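Local coordinates for protein isomaltose glucohydrolase (Kribbella flavida, PDB 5Z3E) that hydrolyses the alpha-1,6-glucosidic linkage of isomaltose from its non-reducing end, releasing beta-D-glucose and D-glucose during intracellular breakdown of a starch-derived cyclic tetrasaccharide, at residues A[109-112]-A[113-117]; A[235-238]-A[239-243]; A[249-253]-A[254-258]; A[268-271]-A[272-276]. The protein carries 1 engineered substitution. One frame throughout, in Å; residues are numbered along the deposited sequence.

Contact 1: A[109-112]-A[113-117]; sequences GQVD and DLLAA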
ATOM      1  N   GLY A 109      -5.451  -4.869  24.101  1.00 10.17           N
ATOM      2  CA  GLY A 109      -4.941  -5.867  25.044  1.00 12.12           C
ATOM      3  C   GLY A 109      -3.974  -6.841  24.410  1.00 11.37           C
ATOM      4  O   GLY A 109      -2.939  -7.168  24.999  1.00 11.62           O
ATOM      5  N   GLN A 110      -4.250  -7.277  23.179  1.00 10.68           N
ATOM      6  CA  GLN A 110      -3.335  -8.184  22.463  1.00 10.14           C
ATOM      7  C   GLN A 110      -1.992  -7.506  22.298  1.00  9.32           C
ATOM      8  O   GLN A 110      -0.946  -8.127  22.536  1.00  9.80           O
ATOM      9  CB  GLN A 110      -3.949  -8.608  21.128  1.00 10.96           C
ATOM     10  CG  GLN A 110      -3.054  -9.551  20.330  1.00 11.20           C
ATOM     11  CD  GLN A 110      -3.697 -10.043  19.044  1.00 11.55           C
ATOM     12  OE1 GLN A 110      -4.784  -9.638  18.689  1.00 12.61           O
ATOM     13  NE2 GLN A 110      -2.990 -10.904  18.317  1.00 14.18           N
ATOM     14  N   VAL A 111      -1.986  -6.245  21.854  1.00  8.87           N
ATOM     15  CA  VAL A 111      -0.738  -5.524  21.678  1.00  8.79           C
ATOM     16  C   VAL A 111      -0.035  -5.327  23.017  1.00  8.90           C
ATOM     17  O   VAL A 111       1.176  -5.547  23.122  1.00  9.83           O
ATOM     18  CB  VAL A 111      -0.960  -4.206  20.930  1.00  8.89           C
ATOM     19  CG1 VAL A 111       0.248  -3.317  20.968  1.00  9.69           C
ATOM     20  CG2 VAL A 111      -1.380  -4.518  19.497  1.00  9.22           C
ATOM     21  N   ASP A 112      -0.765  -4.936  24.062  1.00  9.79           N
ATOM     22  CA  ASP A 112      -0.133  -4.776  25.368  1.00 10.27           C
ATOM     23  C   ASP A 112       0.514  -6.089  25.805  1.00 10.74           C
ATOM     24  O   ASP A 112       1.612  -6.072  26.380  1.00 12.20           O
ATOM     25  CB  ASP A 112      -1.141  -4.301  26.402  1.00 11.46           C
ATOM     26  CG  ASP A 112      -1.550  -2.845  26.193  1.00 12.64           C
ATOM     27  OD1 ASP A 112      -0.857  -2.126  25.457  1.00 13.78           O
ATOM     28  OD2 ASP A 112      -2.557  -2.450  26.805  1.00 17.24           O
ATOM     29  N   ASP A 113      -0.154  -7.206  25.574  1.00 10.80           N
ATOM     30  CA  ASP A 113       0.407  -8.499  25.954  1.00 11.64           C
ATOM     31  C   ASP A 113       1.646  -8.840  25.126  1.00 11.22           C
ATOM     32  O   ASP A 113       2.610  -9.408  25.682  1.00 12.35           O
ATOM     33  CB  ASP A 113      -0.638  -9.589  25.791  1.00 13.32           C
ATOM     34  CG  ASP A 113      -1.754  -9.532  26.823  1.00 16.06           C
ATOM     35  OD1 ASP A 113      -1.646  -8.770  27.807  1.00 18.79           O
ATOM     36  OD2 ASP A 113      -2.769 -10.234  26.600  1.00 18.50           O
ATOM     37  N   LEU A 114       1.666  -8.540  23.841  1.00 10.62           N
ATOM     38  CA  LEU A 114       2.848  -8.780  23.024  1.00 10.68           C
ATOM     39  C   LEU A 114       4.022  -7.968  23.541  1.00 11.46           C
ATOM     40  O   LEU A 114       5.135  -8.460  23.628  1.00 12.96           O
ATOM     41  CB  LEU A 114       2.575  -8.438  21.556  1.00 10.45           C
ATOM     42  CG  LEU A 114       1.589  -9.356  20.829  1.00 10.87           C
ATOM     43  CD1 LEU A 114       1.252  -8.744  19.473  1.00 11.56           C
ATOM     44  CD2 LEU A 114       2.116 -10.771  20.620  1.00 11.85           C
ATOM     45  N   LEU A 115       3.763  -6.699  23.885  1.00 11.42           N
ATOM     46  CA  LEU A 115       4.815  -5.830  24.365  1.00 12.59           C
ATOM     47  C   LEU A 115       5.340  -6.292  25.712  1.00 13.97           C
ATOM     48  O   LEU A 115       6.528  -6.260  25.987  1.00 15.41           O
ATOM     49  CB  LEU A 115       4.340  -4.383  24.449  1.00 13.73           C
ATOM     50  CG  LEU A 115       4.394  -3.597  23.084  1.00 21.11           C
ATOM     51  CD1 LEU A 115       4.140  -4.232  21.799  1.00 22.64           C
ATOM     52  CD2 LEU A 115       3.538  -2.310  23.330  1.00 25.47           C
ATOM     53  N   ALA A 116       4.437  -6.748  26.585  1.00 13.66           N
ATOM     54  CA  ALA A 116       4.870  -7.282  27.881  1.00 15.03           C
ATOM     55  C   ALA A 116       5.720  -8.538  27.685  1.00 15.14           C
ATOM     56  O   ALA A 116       6.689  -8.742  28.436  1.00 17.66           O
ATOM     57  CB  ALA A 116       3.660  -7.590  28.716  1.00 16.39           C
ATOM     58  N   ALA A 117       5.344  -9.396  26.729  1.00 14.34           N
ATOM     59  CA  ALA A 117       6.112 -10.597  26.418  1.00 15.22           C
ATOM     60  C   ALA A 117       7.539 -10.235  25.983  1.00 16.12           C
ATOM     61  O   ALA A 117       8.513 -10.802  26.479  1.00 17.28           O
ATOM     62  CB  ALA A 117       5.388 -11.444  25.395  1.00 14.98           C
TER
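Asp-113 meets the carbonyl of Gly-109 one turn earlier on helix 108-119. Its amide N gives Gly-109 O a hydrogen bond of 2.8 Å. The side chain then comes alongside the same oxygen. Its CG stands beside its own backbone N (chi1 -71°), which puts it over the preceding turn, 3.2 Å from Gly-109 O. Asp-113 OD1 and OD2 are each 3.5 Å from Gly-109 O. All three oxygens are acceptors, so this is proximity without a bond.

Asp-112 takes part mainly through its backbone. Its O receives the amide N of Ala-116 at 2.9 Å, and the CB of Ala-116 rests against the same oxygen. The carboxylate serves a different partner: OD1 forms a salt bridge with Arg-108 at the start of the helix.

Val-111 carries the apolar side. Its O accepts Leu-115 N at 2.9 Å, with the donor nearly in line with the carbonyl bond. The two side chains lie side by side and point the same way. Val-111 CG1, anti to its own N (chi1 169°), stands 4.1 Å from Leu-115 CD1. Val-111 also touches Val-180 of helix 175-188, and Leu-115 touches Ala-187 and Phe-188 of that helix. An alanine in place of Leu-115 would probably open a gap beside Val-111 and leave Phe-188 without this apolar neighbour.

The helix is thus amphipathic. One side is valine and leucine set against helix 175-188; the other is acidic. The two carboxylates are kept apart, with Asp-112 OD2 6.5 Å from Asp-113 OD1, and their mutual repulsion is probably modest.

Contact 2: A[235-238]-A[239-243]; sequences LQVA and ARIRS
Ala-239, Arg-240, Ile-241 and Arg-242 each give their amide N to a carbonyl one turn back, on Leu-235, Gln-236, Val-237 and Ala-238. These are regular alpha-helical hydrogen bonds of helix 231-248. The one from Ile-241 N to Val-237 O is 2.9 Å long.

The apolar contacts follow the buried side. Val-237 CG1 comes 4.3 Å from Ile-241 CD1. Both side chains also touch Trp-189, and they meet helix 206-220 at Leu-216 and Ile-212. Ala-238 rests on His-213 and Val-217 of the same helix.

The cationic groups use their flat faces and edges. Arg-242 leaves the helix with its chain bent at chi3 (-57°), which brings the guanidinium back over the previous turn. Its NH1 is 4.0 Å from Ala-238 CB, and Ala-238 O lies 3.8 Å from the guanidinium plane, over one face and toward the rim. NH1 makes its hydrogen bond to His-213 NE2. A leucine in place of Arg-242 would probably leave His-213 NE2 without this partner and Ala-238 O without a cationic face over it. On the exposed side Arg-240 is deposited in two conformers. In the one described, Gln-236 CG lies over a guanidinium face and Val-237 CG2 sits at its edge, so this packing is less certain.

Chemically, the helix joins helix 206-220 by two means: an apolar strip of Val-237, Ala-238 and Ile-241, and one bond from arginine to histidine at its border. His-213 ND1 is bonded to Phe-275 O, so NE2 probably carries a lone pair for Arg-242, consistent with a neutral imidazole.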
ATOM      1  N   LEU A 235       9.873   9.526  15.401  1.00  6.75           N
ATOM      2  CA  LEU A 235      10.892  10.060  14.498  1.00  6.73           C
ATOM      3  C   LEU A 235      12.249   9.399  14.712  1.00  6.69           C
ATOM      4  O   LEU A 235      13.023   9.257  13.760  1.00  7.03           O
ATOM      5  CB  LEU A 235      10.983  11.569  14.561  1.00  7.57           C
ATOM      6  CG  LEU A 235       9.717  12.308  14.136  1.00  8.52           C
ATOM      7  CD1 LEU A 235      10.001  13.781  13.988  1.00 10.52           C
ATOM      8  CD2 LEU A 235       9.116  11.742  12.839  1.00  9.86           C
ATOM      9  N   GLN A 236      12.559   9.005  15.945  1.00  7.08           N
ATOM     10  CA  GLN A 236      13.817   8.323  16.198  1.00  7.46           C
ATOM     11  C   GLN A 236      13.824   6.943  15.524  1.00  7.18           C
ATOM     12  O   GLN A 236      14.816   6.553  14.915  1.00  7.57           O
ATOM     13  CB  GLN A 236      14.100   8.230  17.679  1.00  8.28           C
ATOM     14  CG  GLN A 236      15.585   7.942  17.939  1.00  9.34           C
ATOM     15  CD  GLN A 236      16.494   9.157  17.703  1.00  9.37           C
ATOM     16  OE1 GLN A 236      16.250  10.218  18.264  1.00 11.12           O
ATOM     17  NE2 GLN A 236      17.508   9.051  16.877  1.00 10.50           N
ATOM     18  N   VAL A 237      12.709   6.211  15.625  1.00  7.08           N
ATOM     19  CA  VAL A 237      12.610   4.914  14.958  1.00  7.16           C
ATOM     20  C   VAL A 237      12.610   5.104  13.443  1.00  6.79           C
ATOM     21  O   VAL A 237      13.260   4.329  12.736  1.00  7.10           O
ATOM     22  CB  VAL A 237      11.409   4.106  15.463  1.00  7.67           C
ATOM     23  CG1 VAL A 237      11.110   2.929  14.550  1.00  8.36           C
ATOM     24  CG2 VAL A 237      11.673   3.644  16.877  1.00  9.08           C
ATOM     25  N   ALA A 238      11.926   6.121  12.923  1.00  6.58           N
ATOM     26  CA  ALA A 238      11.994   6.368  11.491  1.00  6.87           C
ATOM     27  C   ALA A 238      13.455   6.561  11.054  1.00  6.63           C
ATOM     28  O   ALA A 238      13.868   6.065  10.002  1.00  6.91           O
ATOM     29  CB  ALA A 238      11.120   7.529  11.093  1.00  6.97           C
ATOM     30  N   ALA A 239      14.257   7.282  11.842  1.00  6.75           N
ATOM     31  CA  ALA A 239      15.666   7.452  11.528  1.00  6.95           C
ATOM     32  C   ALA A 239      16.414   6.116  11.556  1.00  6.88           C
ATOM     33  O   ALA A 239      17.304   5.900  10.727  1.00  7.37           O
ATOM     34  CB  ALA A 239      16.300   8.470  12.477  1.00  7.74           C
ATOM     35  N   ARG A 240      16.073   5.248  12.511  0.52  6.97           N
ATOM     36  CA  ARG A 240      16.657   3.912  12.574  0.52  7.32           C
ATOM     37  C   ARG A 240      16.322   3.097  11.333  0.52  6.80           C
ATOM     38  O   ARG A 240      17.172   2.355  10.822  0.52  7.43           O
ATOM     39  CB  ARG A 240      16.176   3.179  13.823  0.52  8.07           C
ATOM     40  CG  ARG A 240      16.649   3.793  15.132  0.52 10.02           C
ATOM     41  CD  ARG A 240      16.241   3.020  16.360  0.52 16.30           C
ATOM     42  NE  ARG A 240      16.782   3.669  17.543  0.52 21.09           N
ATOM     43  CZ  ARG A 240      16.152   4.273  18.576  0.52 26.78           C
ATOM     44  NH1 ARG A 240      14.823   4.533  18.520  0.52 20.24           N
ATOM     45  NH2 ARG A 240      16.875   4.846  19.572  0.52 26.01           N
ATOM     46  N   ILE A 241      15.096   3.214  10.826  1.00  6.72           N
ATOM     47  CA  ILE A 241      14.719   2.546   9.597  1.00  6.77           C
ATOM     48  C   ILE A 241      15.600   3.032   8.450  1.00  6.44           C
ATOM     49  O   ILE A 241      16.125   2.241   7.668  1.00  7.14           O
ATOM     50  CB  ILE A 241      13.232   2.755   9.282  1.00  6.96           C
ATOM     51  CG1 ILE A 241      12.358   2.023  10.308  1.00  7.73           C
ATOM     52  CG2 ILE A 241      12.932   2.282   7.871  1.00  7.87           C
ATOM     53  CD1 ILE A 241      10.889   2.369  10.249  1.00  8.42           C
ATOM     54  N   ARG A 242      15.740   4.355   8.340  1.00  6.63           N
ATOM     55  CA  ARG A 242      16.567   4.895   7.273  1.00  6.64           C
ATOM     56  C   ARG A 242      18.017   4.437   7.391  1.00  6.77           C
ATOM     57  O   ARG A 242      18.659   4.160   6.375  1.00  7.26           O
ATOM     58  CB  ARG A 242      16.467   6.415   7.197  1.00  6.94           C
ATOM     59  CG  ARG A 242      15.074   6.906   6.881  1.00  6.97           C
ATOM     60  CD  ARG A 242      15.021   8.393   6.557  1.00  7.03           C
ATOM     61  NE  ARG A 242      15.552   9.215   7.637  1.00  7.01           N
ATOM     62  CZ  ARG A 242      14.862   9.775   8.626  1.00  6.61           C
ATOM     63  NH1 ARG A 242      13.544   9.666   8.683  1.00  6.99           N
ATOM     64  NH2 ARG A 242      15.499  10.428   9.593  1.00  7.30           N
ATOM     65  N   SER A 243      18.538   4.330   8.609  1.00  7.22           N
ATOM     66  CA  SER A 243      19.885   3.820   8.796  1.00  7.67           C
ATOM     67  C   SER A 243      20.024   2.403   8.256  1.00  7.48           C
ATOM     68  O   SER A 243      21.025   2.050   7.629  1.00  8.38           O
ATOM     69  CB  SER A 243      20.275   3.807  10.270  1.00  8.83           C
ATOM     70  OG  SER A 243      20.375   5.100  10.813  1.00  9.04           O
TER

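Contact 3: A[249-253]-A[254-258]; sequences GVVDG and HLVKW
Val-251 and His-254 close the type I' turn of a tight beta hairpin, whose strands are 250-251 and 254-255. The turn residues between them are Asp-252 and Gly-253. A side chain at Gly-253 would be jammed against the carbonyl oxygen of Asp-252, so the turn calls for glycine there.

The His-254 ring folds back over the turn. Its CG takes the crowded position between backbone N and carbonyl carbon (chi1 56°). This sets one ring face over the Val-251 carbonyl, with Val-251 O 3.1 Å above the plane, over the ring centre. The same oxygen accepts His-254 N, which approaches from above the carbonyl plane. The ring is held at both nitrogens. ND1 gives Leu-255 O a hydrogen bond of 2.8 Å, close to the ring plane. NE2 meets a water at its edge, 2.7 Å away, and that water donates to Asp-252 OD2. These bonds should fix the ring's rotation.

Val-256 packs against strand 250-251. It crosses Val-251 at about a right angle, with Val-256 CG1 3.6 Å from Val-251 CG2. Leu-255 and Val-250 occupy the face opposite His-254. They meet obliquely, Val-250 CG2 to Leu-255 CD2 being 4.0 Å. Leu-255 then reaches Val-284 of helix 283-296, its N bonds to the hydroxyl of Thr-288, and His-254 also touches Thr-288.

At the open end of the hairpin, Gly-249 O accepts Val-256 N at 3.0 Å and also receives a CA-H...O contact from Leu-255 CA at 3.3 Å.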
ATOM      1  N   GLY A 249      20.043  -1.682   2.225  1.00  7.10           N
ATOM      2  CA  GLY A 249      18.945  -1.583   1.285  1.00  7.35           C
ATOM      3  C   GLY A 249      19.184  -0.739   0.055  1.00  7.16           C
ATOM      4  O   GLY A 249      18.223  -0.451  -0.655  1.00  7.85           O
ATOM      5  N   VAL A 250      20.447  -0.397  -0.217  1.00  7.83           N
ATOM      6  CA  VAL A 250      20.824   0.375  -1.392  1.00  8.38           C
ATOM      7  C   VAL A 250      22.010  -0.304  -2.037  1.00  8.60           C
ATOM      8  O   VAL A 250      23.023  -0.552  -1.368  1.00  9.85           O
ATOM      9  CB  VAL A 250      21.190   1.837  -1.034  1.00  9.04           C
ATOM     10  CG1 VAL A 250      21.637   2.605  -2.270  1.00 10.75           C
ATOM     11  CG2 VAL A 250      20.025   2.540  -0.385  1.00 10.04           C
ATOM     12  N   VAL A 251      21.921  -0.596  -3.337  1.00  8.25           N
ATOM     13  CA  VAL A 251      22.994  -1.215  -4.076  1.00  9.53           C
ATOM     14  C   VAL A 251      23.072  -0.504  -5.421  1.00  8.84           C
ATOM     15  O   VAL A 251      22.052  -0.267  -6.041  1.00  9.04           O
ATOM     16  CB  VAL A 251      22.670  -2.740  -4.321  1.00 13.16           C
ATOM     17  CG1 VAL A 251      23.672  -3.404  -5.221  1.00 15.76           C
ATOM     18  CG2 VAL A 251      22.499  -3.449  -2.994  1.00 13.49           C
ATOM     19  N   ASP A 252      24.280  -0.166  -5.860  1.00  9.51           N
ATOM     20  CA  ASP A 252      24.458   0.482  -7.156  1.00 10.36           C
ATOM     21  C   ASP A 252      23.571   1.712  -7.293  1.00 10.03           C
ATOM     22  O   ASP A 252      23.067   2.036  -8.367  1.00 11.46           O
ATOM     23  CB  ASP A 252      24.220  -0.525  -8.296  1.00 11.66           C
ATOM     24  CG  ASP A 252      25.162  -1.712  -8.245  1.00 12.92           C
ATOM     25  OD1 ASP A 252      26.323  -1.557  -7.811  1.00 16.10           O
ATOM     26  OD2 ASP A 252      24.722  -2.816  -8.607  1.00 13.99           O
ATOM     27  N   GLY A 253      23.381   2.419  -6.178  1.00  9.58           N
ATOM     28  CA  GLY A 253      22.636   3.661  -6.186  1.00  9.97           C
ATOM     29  C   GLY A 253      21.128   3.552  -6.084  1.00  8.35           C
ATOM     30  O   GLY A 253      20.470   4.589  -6.030  1.00  9.01           O
ATOM     31  N   HIS A 254      20.572   2.341  -6.095  1.00  8.43           N
ATOM     32  CA  HIS A 254      19.127   2.174  -6.047  1.00  8.10           C
ATOM     33  C   HIS A 254      18.698   1.385  -4.824  1.00  7.35           C
ATOM     34  O   HIS A 254      19.445   0.547  -4.298  1.00  7.82           O
ATOM     35  CB  HIS A 254      18.568   1.483  -7.322  1.00  8.67           C
ATOM     36  CG  HIS A 254      19.172   0.149  -7.623  1.00  9.13           C
ATOM     37  ND1 HIS A 254      18.813  -1.022  -6.982  1.00  9.31           N
ATOM     38  CD2 HIS A 254      20.124  -0.213  -8.519  1.00 10.13           C
ATOM     39  CE1 HIS A 254      19.510  -2.031  -7.472  1.00  9.99           C
ATOM     40  NE2 HIS A 254      20.321  -1.568  -8.393  1.00 10.33           N
ATOM     41  N   LEU A 255      17.465   1.604  -4.376  1.00  7.39           N
ATOM     42  CA  LEU A 255      16.875   0.722  -3.380  1.00  7.25           C
ATOM     43  C   LEU A 255      16.792  -0.696  -3.928  1.00  7.06           C
ATOM     44  O   LEU A 255      16.725  -0.917  -5.146  1.00  7.83           O
ATOM     45  CB  LEU A 255      15.477   1.214  -3.001  1.00  7.45           C
ATOM     46  CG  LEU A 255      15.417   2.594  -2.329  1.00  7.52           C
ATOM     47  CD1 LEU A 255      13.984   3.052  -2.210  1.00  9.40           C
ATOM     48  CD2 LEU A 255      16.061   2.575  -0.964  1.00  9.00           C
ATOM     49  N   VAL A 256      16.764  -1.664  -3.016  1.00  7.25           N
ATOM     50  CA  VAL A 256      16.606  -3.070  -3.344  1.00  7.47           C
ATOM     51  C   VAL A 256      15.413  -3.667  -2.629  1.00  7.04           C
ATOM     52  O   VAL A 256      14.879  -3.107  -1.673  1.00  7.44           O
ATOM     53  CB  VAL A 256      17.888  -3.868  -3.077  1.00  7.72           C
ATOM     54  CG1 VAL A 256      19.000  -3.402  -4.003  1.00  9.00           C
ATOM     55  CG2 VAL A 256      18.293  -3.771  -1.621  1.00  8.46           C
ATOM     56  N   LYS A 257      15.024  -4.844  -3.108  0.58  7.16           N
ATOM     57  CA  LYS A 257      13.804  -5.494  -2.704  0.58  7.52           C
ATOM     58  C   LYS A 257      13.762  -5.816  -1.208  0.58  7.10           C
ATOM     59  O   LYS A 257      12.756  -5.552  -0.528  0.58  7.48           O
ATOM     60  CB  LYS A 257      13.696  -6.720  -3.598  0.58  9.00           C
ATOM     61  CG  LYS A 257      12.637  -7.647  -3.335  0.58 10.26           C
ATOM     62  CD  LYS A 257      12.465  -8.608  -4.511  0.58 10.42           C
ATOM     63  CE  LYS A 257      11.593  -9.656  -4.110  0.58 12.78           C
ATOM     64  NZ  LYS A 257      10.267  -9.254  -4.063  0.58  5.79           N
ATOM     65  N   TRP A 258      14.814  -6.404  -0.687  1.00  7.20           N
ATOM     66  CA  TRP A 258      14.940  -6.652   0.740  1.00  7.03           C
ATOM     67  C   TRP A 258      16.375  -6.382   1.138  1.00  6.83           C
ATOM     68  O   TRP A 258      17.297  -6.364   0.321  1.00  7.38           O
ATOM     69  CB  TRP A 258      14.446  -8.046   1.146  1.00  7.31           C
ATOM     70  CG  TRP A 258      15.123  -9.249   0.545  1.00  7.71           C
ATOM     71  CD1 TRP A 258      16.388  -9.701   0.791  1.00  7.96           C
ATOM     72  CD2 TRP A 258      14.511 -10.228  -0.305  1.00  8.61           C
ATOM     73  NE1 TRP A 258      16.594 -10.894   0.139  1.00  8.57           N
ATOM     74  CE2 TRP A 258      15.456 -11.241  -0.532  1.00  9.06           C
ATOM     75  CE3 TRP A 258      13.256 -10.355  -0.871  1.00 10.78           C
ATOM     76  CZ2 TRP A 258      15.169 -12.373  -1.308  1.00 10.90           C
ATOM     77  CZ3 TRP A 258      12.981 -11.466  -1.648  1.00 12.94           C
ATOM     78  CH2 TRP A 258      13.934 -12.455  -1.856  1.00 13.59           C
TER
HETATM   79  O   HOH W   1      22.292  -2.936  -9.726  1.00 13.24           O

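Contact 4: A[268-271]-A[272-276]; sequences LPAC and VVPFG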
ATOM      1  N   LEU A 268       8.993  -0.725  -4.779  1.00  8.04           N
ATOM      2  CA  LEU A 268       9.998   0.171  -4.222  1.00  8.28           C
ATOM      3  C   LEU A 268       9.752   1.671  -4.419  1.00  8.40           C
ATOM      4  O   LEU A 268      10.133   2.450  -3.540  1.00  8.87           O
ATOM      5  CB  LEU A 268      11.400  -0.187  -4.709  1.00  8.26           C
ATOM      6  CG  LEU A 268      11.958  -1.489  -4.143  1.00  8.12           C
ATOM      7  CD1 LEU A 268      13.299  -1.773  -4.778  1.00  8.44           C
ATOM      8  CD2 LEU A 268      12.101  -1.406  -2.621  1.00  8.91           C
ATOM      9  N   PRO A 269       9.134   2.118  -5.522  1.00  8.91           N
ATOM     10  CA  PRO A 269       8.906   3.564  -5.623  1.00  9.41           C
ATOM     11  C   PRO A 269       8.067   4.121  -4.470  1.00  8.63           C
ATOM     12  O   PRO A 269       8.160   5.314  -4.193  1.00  9.03           O
ATOM     13  CB  PRO A 269       8.230   3.712  -6.989  1.00 10.31           C
ATOM     14  CG  PRO A 269       8.798   2.545  -7.790  1.00 10.20           C
ATOM     15  CD  PRO A 269       8.798   1.421  -6.776  1.00  9.59           C
ATOM     16  N   ALA A 270       7.239   3.306  -3.808  1.00  8.66           N
ATOM     17  CA  ALA A 270       6.473   3.794  -2.664  1.00  8.59           C
ATOM     18  C   ALA A 270       7.370   4.341  -1.562  1.00  8.51           C
ATOM     19  O   ALA A 270       6.944   5.165  -0.759  1.00  8.83           O
ATOM     20  CB  ALA A 270       5.600   2.702  -2.113  1.00  9.08           C
ATOM     21  N   CYS A 271       8.616   3.858  -1.491  1.00  8.78           N
ATOM     22  CA  CYS A 271       9.580   4.345  -0.526  1.00  9.11           C
ATOM     23  C   CYS A 271      10.009   5.789  -0.774  1.00  9.24           C
ATOM     24  O   CYS A 271      10.601   6.416   0.114  1.00 10.86           O
ATOM     25  CB  CYS A 271      10.815   3.470  -0.568  1.00 10.53           C
ATOM     26  SG  CYS A 271      10.519   1.781  -0.048  1.00 13.55           S
ATOM     27  N   VAL A 272       9.742   6.289  -1.981  1.00  9.05           N
ATOM     28  CA  VAL A 272       9.986   7.683  -2.326  1.00  9.08           C
ATOM     29  C   VAL A 272       8.690   8.432  -2.046  1.00  8.28           C
ATOM     30  O   VAL A 272       8.559   9.078  -0.995  1.00  9.11           O
ATOM     31  CB  VAL A 272      10.504   7.816  -3.783  1.00  9.38           C
ATOM     32  CG1 VAL A 272      10.808   9.262  -4.079  1.00 10.19           C
ATOM     33  CG2 VAL A 272      11.720   6.942  -4.005  1.00 10.51           C
ATOM     34  N   VAL A 273       7.706   8.300  -2.926  1.00  8.42           N
ATOM     35  CA  VAL A 273       6.363   8.815  -2.688  1.00  8.73           C
ATOM     36  C   VAL A 273       5.414   7.628  -2.573  1.00  7.83           C
ATOM     37  O   VAL A 273       5.364   6.784  -3.473  1.00  8.44           O
ATOM     38  CB  VAL A 273       5.927   9.740  -3.846  1.00 11.24           C
ATOM     39  CG1 VAL A 273       4.516  10.213  -3.677  1.00 12.33           C
ATOM     40  CG2 VAL A 273       6.894  10.893  -3.991  1.00 13.05           C
ATOM     41  N   PRO A 274       4.648   7.511  -1.479  1.00  7.81           N
ATOM     42  CA  PRO A 274       4.404   8.537  -0.456  1.00  8.28           C
ATOM     43  C   PRO A 274       5.230   8.398   0.807  1.00  8.11           C
ATOM     44  O   PRO A 274       5.106   9.244   1.684  1.00  9.63           O
ATOM     45  CB  PRO A 274       2.930   8.320  -0.121  1.00  9.06           C
ATOM     46  CG  PRO A 274       2.761   6.828  -0.228  1.00  8.87           C
ATOM     47  CD  PRO A 274       3.621   6.441  -1.422  1.00  8.68           C
ATOM     48  N   PHE A 275       6.057   7.354   0.958  1.00  7.85           N
ATOM     49  CA  PHE A 275       6.579   7.059   2.290  1.00  8.25           C
ATOM     50  C   PHE A 275       7.823   7.837   2.705  1.00  8.54           C
ATOM     51  O   PHE A 275       8.156   7.846   3.892  1.00  9.14           O
ATOM     52  CB  PHE A 275       6.736   5.581   2.474  1.00 10.52           C
ATOM     53  CG  PHE A 275       5.364   4.814   2.329  1.00 12.31           C
ATOM     54  CD1 PHE A 275       4.191   5.331   2.898  1.00 11.94           C
ATOM     55  CD2 PHE A 275       5.322   3.671   1.651  1.00 16.33           C
ATOM     56  CE1 PHE A 275       2.968   4.674   2.765  1.00 13.58           C
ATOM     57  CE2 PHE A 275       4.089   2.944   1.549  1.00 13.91           C
ATOM     58  CZ  PHE A 275       2.945   3.536   2.079  1.00 16.36           C
ATOM     59  N   GLY A 276       8.520   8.487   1.786  1.00  9.72           N
ATOM     60  CA  GLY A 276       9.469   9.537   2.150  1.00 11.42           C
ATOM     61  C   GLY A 276      10.825   9.144   2.716  1.00 11.59           C
ATOM     62  O   GLY A 276      11.439   9.954   3.398  1.00 13.87           O
TER
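Pro-269 O, in a short 3-10 segment, is gripped by two successive amides. Val-272 N bonds to it at 2.9 Å, approaching from well above the carbonyl plane. Val-273 N adds a weak bond to Pro-269 O at 3.3 Å. Val-272 CB is packed beside the same oxygen.

The next carbonyl holds the far side of the loop. Ala-270 O accepts Phe-275 N at 2.9 Å, with the donor almost in line with the carbonyl (C=O...N angle 174°). The side chain of Phe-275 stays close to this bond. Its CG is anti to the carbonyl carbon (chi1 -60°), which leaves CB and CD2 each 3.3 Å from Ala-270 O and brings CD2 to 3.9 Å from Ala-270 CB. The methyl group thus meets the ring along its CD2-CE2 side.

Between these two bonds the chain reverses through a cis peptide between Val-273 and Pro-274. Ala-270 CA makes a CA-H...O contact of 3.3 Å with Val-273 O. Pro-274 CD comes near Ala-270 CB, and Pro-274 CG lies over a face of the Phe-275 ring, toward its rim. Ala-270, Pro-274 and Phe-275 thus form one compact cluster.

This is a buried loop between strand 254-255 and helix 283-296, among the helices of the (alpha/alpha)6 barrel fold of glycoside hydrolase family 15. Pro-269, Val-272 and Val-273 face helix 317-329, and Val-273 O accepts a bond from Asn-326. Pro-269 and Val-272 also touch Val-292 and Ala-285 of helix 283-296. Phe-275 turns to helix 206-220, touching Ala-211, and meets Trp-158 of helix 151-167 edge-to-face.

In the fold
The four contacts come in series, and none nests in or crosses another. Each closes only a short turn: helical in contacts 1 and 2, a hairpin in contact 3, a buried turn in contact 4. Contact 1 is a stretch of helix 108-119 at the periphery, about 26 Å from the chain centre, and lies against helix 175-188. Contact 2 follows on helix 231-248, beside helix 206-220. Helix 231-248 runs almost directly into the hairpin of contact 3, which packs on helix 283-296. Contact 4 is a buried loop before that helix. It touches contact 3: Leu-255 CD1 is 3.6 Å from Cys-271 CB. Contacts 2 and 4 do not touch, but His-213 of helix 206-220 bonds to both.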